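Local atomic coordinates of MgGH51 (Meripilus giganteus, PDB entry 6ZQ0), a protein that probably removes terminal alpha-L-arabinofuranosyl groups by hydrolysis from arabinose-containing polysaccharides, as an alpha-L-arabinofuranosidase of glycoside hydrolase family 51. Residues L20-I25 / P481-V486; F225-G230 / L272-F277. All coordinates share one frame; numbering follows the deposited sequence.

Interaction 1. Residues L20-I25 / P481-V486; sequences LMFEDI and PLLQHV. With LXE ([(1~{S},2~{S},3~{S},4~{S})-2-(hydroxymethyl)-3,4-bis(oxidanyl)cyclopentyl]azanium), chain G.
Leu482 carries this contact, wedged against the start of segment 20-25. Its CG lies anti to the backbone N (chi1 -178°), and both methyls then face Leu20, with CD2 also at the edge of the Phe22 ring. CD1 meets Leu20 CD2 at 3.8 Å, and the two leucine side chains cross obliquely. Leu483 CD1 comes to the same ring near its plane, 3.9 Å from Phe22 CE2. The Phe22 ring is therefore met along its rim by both leucines. Further along, Ile25 CG2 packs on Pro481 CB at 4.0 Å. No direct hydrogen bond joins the segments. A water instead donates to Met21 O (2.9 Å) and accepts from Leu482 N (3.0 Å). A second water accepts from Leu483 N and gives only a weak bond to Glu23 O. Glu23 turns to the ligand. Its chain is extended beyond CG, and OE2 accepts a very short bond from LXE O3' (2.5 Å). Trp261 and Asn232 both donate to OE1, which helps to hold the carboxylate in place. Pro481, after a cis peptide bond, approaches LXE O5' through CG. The contact joins the first strand of the (beta/alpha)8 barrel to the chain just after the last one, beside the sugar-mimic site.

Interaction 2. Residues F225-G230 / L272-F277; sequences FRFPGG and LEYLQF. With LXE ([(1~{S},2~{S},3~{S},4~{S})-2-(hydroxymethyl)-3,4-bis(oxidanyl)cyclopentyl]azanium), chain G.
Phe227 and Tyr274 meet in the tight part of this contact. Phe227 CD2 sits over the centre of one face of the Tyr274 ring and lies 3.6 Å from its CG. The planes are inclined at 38°, and the centroids are 4.6 Å apart. The pair is oblique, and the two side chains run alongside each other, pointing opposite ways. Phe227 has CG between its backbone N and carbonyl carbon (chi1 84°), which swings the ring toward the helix. Phe225 comes from the same strand, two residues earlier. Its CE1 touches Tyr274 CD1 at 3.7 Å, rim to rim. Together with Phe277, these rings form an aromatic cluster. Strand 225-227 runs nearly antiparallel to helix segment 272-277, with axes 10.7 Å apart at closest approach. This is the packing of a (beta/alpha)8 barrel, where an outer helix lies against the parallel strands. The contact is looser toward Phe277. Its edge points at the face of Phe225 in an offset edge-to-face pair, with planes at 84°. Only CE2 of each ring comes close, at 3.9 Å. Pro228 is looser still, with CB 4.3 Å from Tyr274 OH. On the helix side turned from the strand, Gln276 is partly exposed. Arg226 points away from the helix and forms salt bridges with Glu347, Glu429 and Asp398. At the end of the segment, Gly230 CA lies 3.5 Å from LXE O2'.

In the fold
From the N terminus, the chain first lays down strand 20-21, at one end of the eight-stranded parallel sheet. It then builds the two five-stranded antiparallel sheets and helix 211-219 before strand 224-227, the neighbour of strand 20-21 in the parallel sheet. Helix 271-281 then returns along the strand, and interaction 2 closes a short loop of 41 intervening residues. Interaction 1 closes only at 481-486, after strand 474-479 at the other end of the sheet. Its loop of 455 residues encloses that of interaction 2. The two contacts join through paired backbone bonds of Leu20 and Phe22 with Arg226, and Phe22 packs on Phe225. Both reach LXE.

Interaction 1. Residues L20-I25 / P481-V486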
loop_
_atom_site.group_PDB
_atom_site.type_symbol
_atom_site.label_atom_id
_atom_site.label_comp_id
_atom_site.label_asym_id
_atom_site.label_seq_id
_atom_site.Cartn_x
_atom_site.Cartn_y
_atom_site.Cartn_z
ATOM N N LEU A 20 0.610 -8.225 2.798
ATOM C CA LEU A 20 0.440 -6.762 2.879
ATOM C C LEU A 20 -1.015 -6.417 2.611
ATOM O O LEU A 20 -1.688 -7.081 1.784
ATOM C CB LEU A 20 1.300 -6.086 1.805
ATOM C CG LEU A 20 2.775 -6.387 1.874
ATOM C CD1 LEU A 20 3.505 -5.531 0.862
ATOM C CD2 LEU A 20 3.318 -6.168 3.282
ATOM N N MET A 21 -1.417 -5.326 3.236
ATOM C CA MET A 21 -2.770 -4.744 3.043
ATOM C C MET A 21 -2.565 -3.332 2.508
ATOM O O MET A 21 -1.952 -2.542 3.195
ATOM C CB MET A 21 -3.535 -4.683 4.362
ATOM C CG MET A 21 -4.953 -4.156 4.206
ATOM S SD MET A 21 -5.066 -2.374 4.202
ATOM C CE MET A 21 -6.831 -2.176 4.020
ATOM N N PHE A 22 -3.032 -3.082 1.297
ATOM C CA PHE A 22 -2.840 -1.779 0.635
ATOM C C PHE A 22 -4.187 -1.152 0.312
ATOM O O PHE A 22 -5.077 -1.777 -0.248
ATOM C CB PHE A 22 -1.978 -1.922 -0.606
ATOM C CG PHE A 22 -1.650 -0.573 -1.188
ATOM C CD1 PHE A 22 -2.507 0.026 -2.050
ATOM C CD2 PHE A 22 -0.501 0.107 -0.832
ATOM C CE1 PHE A 22 -2.239 1.293 -2.546
ATOM C CE2 PHE A 22 -0.236 1.374 -1.327
ATOM C CZ PHE A 22 -1.091 1.959 -2.195
ATOM N N GLU A 23 -4.299 0.133 0.650
ATOM C CA GLU A 23 -5.238 1.039 -0.025
ATOM C C GLU A 23 -4.530 2.372 -0.079
ATOM O O GLU A 23 -3.537 2.538 0.690
ATOM C CB GLU A 23 -6.538 1.180 0.754
ATOM C CG GLU A 23 -6.362 1.955 2.036
ATOM C CD GLU A 23 -7.583 2.027 2.918
ATOM O OE1 GLU A 23 -8.591 2.561 2.466
ATOM O OE2 GLU A 23 -7.492 1.608 4.071
ATOM N N ASP A 24 -5.023 3.269 -0.923
ATOM C CA ASP A 24 -4.509 4.660 -0.926
ATOM C C ASP A 24 -5.049 5.375 0.316
ATOM O O ASP A 24 -6.207 5.856 0.291
ATOM C CB ASP A 24 -4.841 5.398 -2.209
ATOM C CG ASP A 24 -3.813 6.466 -2.542
ATOM O OD1 ASP A 24 -3.248 6.990 -1.576
ATOM O OD2 ASP A 24 -3.556 6.682 -3.762
ATOM N N ILE A 25 -4.203 5.471 1.329
ATOM C CA ILE A 25 -4.496 6.103 2.646
ATOM C C ILE A 25 -3.176 6.757 3.067
ATOM O O ILE A 25 -2.128 6.229 2.697
ATOM C CB ILE A 25 -5.000 5.110 3.686
ATOM C CG1 ILE A 25 -5.401 5.821 4.977
ATOM C CG2 ILE A 25 -3.981 3.998 3.960
ATOM C CD1 ILE A 25 -5.934 4.881 6.041
ATOM N N PRO A 481 -2.690 0.308 8.678
ATOM C CA PRO A 481 -2.254 0.493 7.294
ATOM C C PRO A 481 -0.770 0.185 7.069
ATOM O O PRO A 481 0.030 0.209 7.957
ATOM C CB PRO A 481 -2.498 1.984 7.024
ATOM C CG PRO A 481 -3.419 2.423 8.115
ATOM C CD PRO A 481 -3.083 1.556 9.295
ATOM N N LEU A 482 -0.432 0.011 5.801
ATOM C CA LEU A 482 0.926 -0.330 5.382
ATOM C C LEU A 482 1.805 0.900 5.347
ATOM O O LEU A 482 2.977 0.809 5.756
ATOM C CB LEU A 482 0.817 -0.966 3.993
ATOM C CG LEU A 482 2.140 -1.433 3.384
ATOM C CD1 LEU A 482 2.792 -2.503 4.202
ATOM C CD2 LEU A 482 1.902 -1.976 1.983
ATOM N N LEU A 483 1.311 1.975 4.727
ATOM C CA LEU A 483 2.157 3.110 4.301
ATOM C C LEU A 483 1.634 4.418 4.875
ATOM O O LEU A 483 0.424 4.600 4.968
ATOM C CB LEU A 483 2.214 3.131 2.774
ATOM C CG LEU A 483 3.142 2.081 2.170
ATOM C CD1 LEU A 483 3.054 2.157 0.683
ATOM C CD2 LEU A 483 4.572 2.263 2.582
ATOM N N GLN A 484 2.552 5.321 5.150
ATOM C CA GLN A 484 2.205 6.666 5.638
ATOM C C GLN A 484 3.141 7.709 5.043
ATOM O O GLN A 484 4.385 7.677 5.330
ATOM C CB GLN A 484 2.291 6.679 7.151
ATOM C CG GLN A 484 2.135 8.049 7.754
ATOM C CD GLN A 484 2.577 8.068 9.186
ATOM O OE1 GLN A 484 3.306 7.183 9.671
ATOM N NE2 GLN A 484 2.217 9.146 9.844
ATOM N N HIS A 485 2.559 8.682 4.365
ATOM C CA HIS A 485 3.278 9.943 4.046
ATOM C C HIS A 485 3.220 10.816 5.313
ATOM O O HIS A 485 2.116 11.164 5.698
ATOM C CB HIS A 485 2.673 10.657 2.856
ATOM C CG HIS A 485 3.623 11.659 2.298
ATOM N ND1 HIS A 485 4.224 12.642 3.087
ATOM C CD2 HIS A 485 4.125 11.800 1.045
ATOM C CE1 HIS A 485 5.069 13.332 2.321
ATOM N NE2 HIS A 485 5.026 12.844 1.068
ATOM N N VAL A 486 4.362 11.080 5.939
ATOM C CA VAL A 486 4.359 11.801 7.243
ATOM C C VAL A 486 3.817 13.229 7.081
ATOM O O VAL A 486 3.526 13.826 8.117
ATOM C CB VAL A 486 5.732 11.765 7.917
ATOM C CG1 VAL A 486 6.134 10.358 8.333
ATOM C CG2 VAL A 486 6.809 12.391 7.056
HETATM C "C1'" LXE G . -10.225 -0.585 8.343
HETATM C "C2'" LXE G . -10.567 -0.081 6.962
HETATM O "O2'" LXE G . -10.916 -1.071 5.986
HETATM C "C3'" LXE G . -9.325 0.679 6.514
HETATM O "O3'" LXE G . -9.619 1.507 5.355
HETATM C "C4'" LXE G . -8.862 1.390 7.795
HETATM C "C5'" LXE G . -7.352 1.671 7.990
HETATM O "O5'" LXE G . -6.530 0.502 7.882
HETATM C "C6'" LXE G . -9.395 0.498 8.931
HETATM N "N1'" LXE G . -10.236 1.181 9.918
HETATM O O HOH W 1 -2.783 0.095 3.925
HETATM O O HOH W 2 -1.117 2.184 3.146
#

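Interaction 2. Residues F225-G230 / L272-F277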
loop_
_atom_site.group_PDB
_atom_site.type_symbol
_atom_site.label_atom_id
_atom_site.label_comp_id
_atom_site.label_asym_id
_atom_site.label_seq_id
_atom_site.Cartn_x
_atom_site.Cartn_y
_atom_site.Cartn_z
ATOM N N PHE A 225 -0.807 -9.501 -1.450
ATOM C CA PHE A 225 -1.114 -8.069 -1.441
ATOM C C PHE A 225 -2.621 -7.920 -1.569
ATOM O O PHE A 225 -3.204 -8.270 -2.607
ATOM C CB PHE A 225 -0.339 -7.424 -2.562
ATOM C CG PHE A 225 -0.283 -5.927 -2.565
ATOM C CD1 PHE A 225 -1.329 -5.219 -3.114
ATOM C CD2 PHE A 225 0.837 -5.252 -2.063
ATOM C CE1 PHE A 225 -1.271 -3.841 -3.195
ATOM C CE2 PHE A 225 0.906 -3.869 -2.177
ATOM C CZ PHE A 225 -0.137 -3.180 -2.766
ATOM N N ARG A 226 -3.243 -7.513 -0.488
ATOM C CA ARG A 226 -4.707 -7.259 -0.449
ATOM C C ARG A 226 -4.931 -5.826 -0.930
ATOM O O ARG A 226 -4.260 -4.921 -0.431
ATOM C CB ARG A 226 -5.211 -7.343 0.997
ATOM C CG ARG A 226 -6.727 -7.205 1.133
ATOM C CD ARG A 226 -7.094 -6.879 2.568
ATOM N NE ARG A 226 -8.529 -6.631 2.674
ATOM C CZ ARG A 226 -9.075 -5.827 3.584
ATOM N NH1 ARG A 226 -8.308 -5.258 4.493
ATOM N NH2 ARG A 226 -10.371 -5.567 3.579
ATOM N N PHE A 227 -5.828 -5.642 -1.873
ATOM C CA PHE A 227 -6.036 -4.324 -2.514
ATOM C C PHE A 227 -7.370 -4.373 -3.259
ATOM O O PHE A 227 -7.884 -5.455 -3.565
ATOM C CB PHE A 227 -4.853 -4.067 -3.458
ATOM C CG PHE A 227 -5.032 -4.706 -4.802
ATOM C CD1 PHE A 227 -4.885 -6.072 -4.947
ATOM C CD2 PHE A 227 -5.363 -3.969 -5.914
ATOM C CE1 PHE A 227 -5.111 -6.694 -6.151
ATOM C CE2 PHE A 227 -5.543 -4.583 -7.141
ATOM C CZ PHE A 227 -5.471 -5.952 -7.249
ATOM N N PRO A 228 -7.916 -3.239 -3.727
ATOM C CA PRO A 228 -7.426 -1.886 -3.431
ATOM C C PRO A 228 -7.979 -1.226 -2.172
ATOM O O PRO A 228 -7.750 -0.056 -1.979
ATOM C CB PRO A 228 -7.901 -1.138 -4.668
ATOM C CG PRO A 228 -9.273 -1.755 -4.936
ATOM C CD PRO A 228 -8.987 -3.229 -4.740
ATOM N N GLY A 229 -8.681 -1.972 -1.325
ATOM C CA GLY A 229 -9.012 -1.505 0.033
ATOM C C GLY A 229 -9.885 -2.543 0.716
ATOM O O GLY A 229 -10.262 -3.508 0.071
ATOM N N GLY A 230 -10.192 -2.333 1.999
ATOM C CA GLY A 230 -10.060 -1.041 2.630
ATOM C C GLY A 230 -11.177 -0.068 2.262
ATOM O O GLY A 230 -11.847 -0.199 1.213
ATOM N N LEU A 272 -3.502 -2.681 -13.583
ATOM C CA LEU A 272 -2.349 -3.332 -14.248
ATOM C C LEU A 272 -1.054 -3.026 -13.489
ATOM O O LEU A 272 -0.272 -3.976 -13.332
ATOM C CB LEU A 272 -2.195 -2.905 -15.714
ATOM C CG LEU A 272 -1.192 -3.764 -16.479
ATOM C CD1 LEU A 272 -1.598 -5.229 -16.548
ATOM C CD2 LEU A 272 -0.997 -3.254 -17.912
ATOM N N GLU A 273 -0.869 -1.797 -12.953
ATOM C CA GLU A 273 0.361 -1.487 -12.195
ATOM C C GLU A 273 0.407 -2.359 -10.932
ATOM O O GLU A 273 1.474 -2.834 -10.579
ATOM C CB GLU A 273 0.417 -0.005 -11.818
ATOM C CG GLU A 273 0.605 0.873 -13.044
ATOM C CD GLU A 273 -0.628 1.173 -13.865
ATOM O OE1 GLU A 273 -1.743 1.021 -13.329
ATOM O OE2 GLU A 273 -0.463 1.554 -15.038
ATOM N N TYR A 274 -0.724 -2.565 -10.263
ATOM C CA TYR A 274 -0.787 -3.472 -9.082
ATOM C C TYR A 274 -0.319 -4.861 -9.502
ATOM O O TYR A 274 0.585 -5.441 -8.892
ATOM C CB TYR A 274 -2.210 -3.561 -8.507
ATOM C CG TYR A 274 -2.642 -2.413 -7.631
ATOM C CD1 TYR A 274 -2.031 -2.153 -6.421
ATOM C CD2 TYR A 274 -3.686 -1.585 -8.011
ATOM C CE1 TYR A 274 -2.479 -1.149 -5.586
ATOM C CE2 TYR A 274 -4.137 -0.563 -7.192
ATOM C CZ TYR A 274 -3.502 -0.314 -5.993
ATOM O OH TYR A 274 -3.987 0.658 -5.151
ATOM N N LEU A 275 -0.880 -5.369 -10.597
ATOM C CA LEU A 275 -0.607 -6.781 -10.996
ATOM C C LEU A 275 0.866 -6.900 -11.381
ATOM O O LEU A 275 1.480 -7.939 -11.065
ATOM C CB LEU A 275 -1.539 -7.156 -12.135
ATOM C CG LEU A 275 -3.006 -7.235 -11.732
ATOM C CD1 LEU A 275 -3.874 -7.279 -12.969
ATOM C CD2 LEU A 275 -3.251 -8.438 -10.846
ATOM N N GLN A 276 1.416 -5.885 -12.034
ATOM C CA GLN A 276 2.842 -5.862 -12.435
ATOM C C GLN A 276 3.701 -5.906 -11.190
ATOM O O GLN A 276 4.707 -6.585 -11.179
ATOM C CB GLN A 276 3.115 -4.637 -13.311
ATOM C CG GLN A 276 2.533 -4.806 -14.695
ATOM C CD GLN A 276 2.615 -3.610 -15.622
ATOM O OE1 GLN A 276 2.589 -3.782 -16.852
ATOM N NE2 GLN A 276 2.667 -2.399 -15.058
ATOM N N PHE A 277 3.349 -5.141 -10.168
ATOM C CA PHE A 277 4.102 -5.158 -8.916
ATOM C C PHE A 277 4.131 -6.580 -8.360
ATOM O O PHE A 277 5.148 -7.032 -7.854
ATOM C CB PHE A 277 3.511 -4.122 -7.968
ATOM C CG PHE A 277 4.252 -4.027 -6.676
ATOM C CD1 PHE A 277 5.615 -3.817 -6.657
ATOM C CD2 PHE A 277 3.575 -4.038 -5.475
ATOM C CE1 PHE A 277 6.285 -3.689 -5.456
ATOM C CE2 PHE A 277 4.252 -3.893 -4.273
ATOM C CZ PHE A 277 5.611 -3.739 -4.269
HETATM C "C1'" LXE G . -10.225 -0.585 8.343
HETATM C "C2'" LXE G . -10.567 -0.081 6.962
HETATM O "O2'" LXE G . -10.916 -1.071 5.986
HETATM C "C3'" LXE G . -9.325 0.679 6.514
HETATM O "O3'" LXE G . -9.619 1.507 5.355
HETATM C "C4'" LXE G . -8.862 1.390 7.795
HETATM C "C5'" LXE G . -7.352 1.671 7.990
HETATM O "O5'" LXE G . -6.530 0.502 7.882
HETATM C "C6'" LXE G . -9.395 0.498 8.931
HETATM N "N1'" LXE G . -10.236 1.181 9.918
#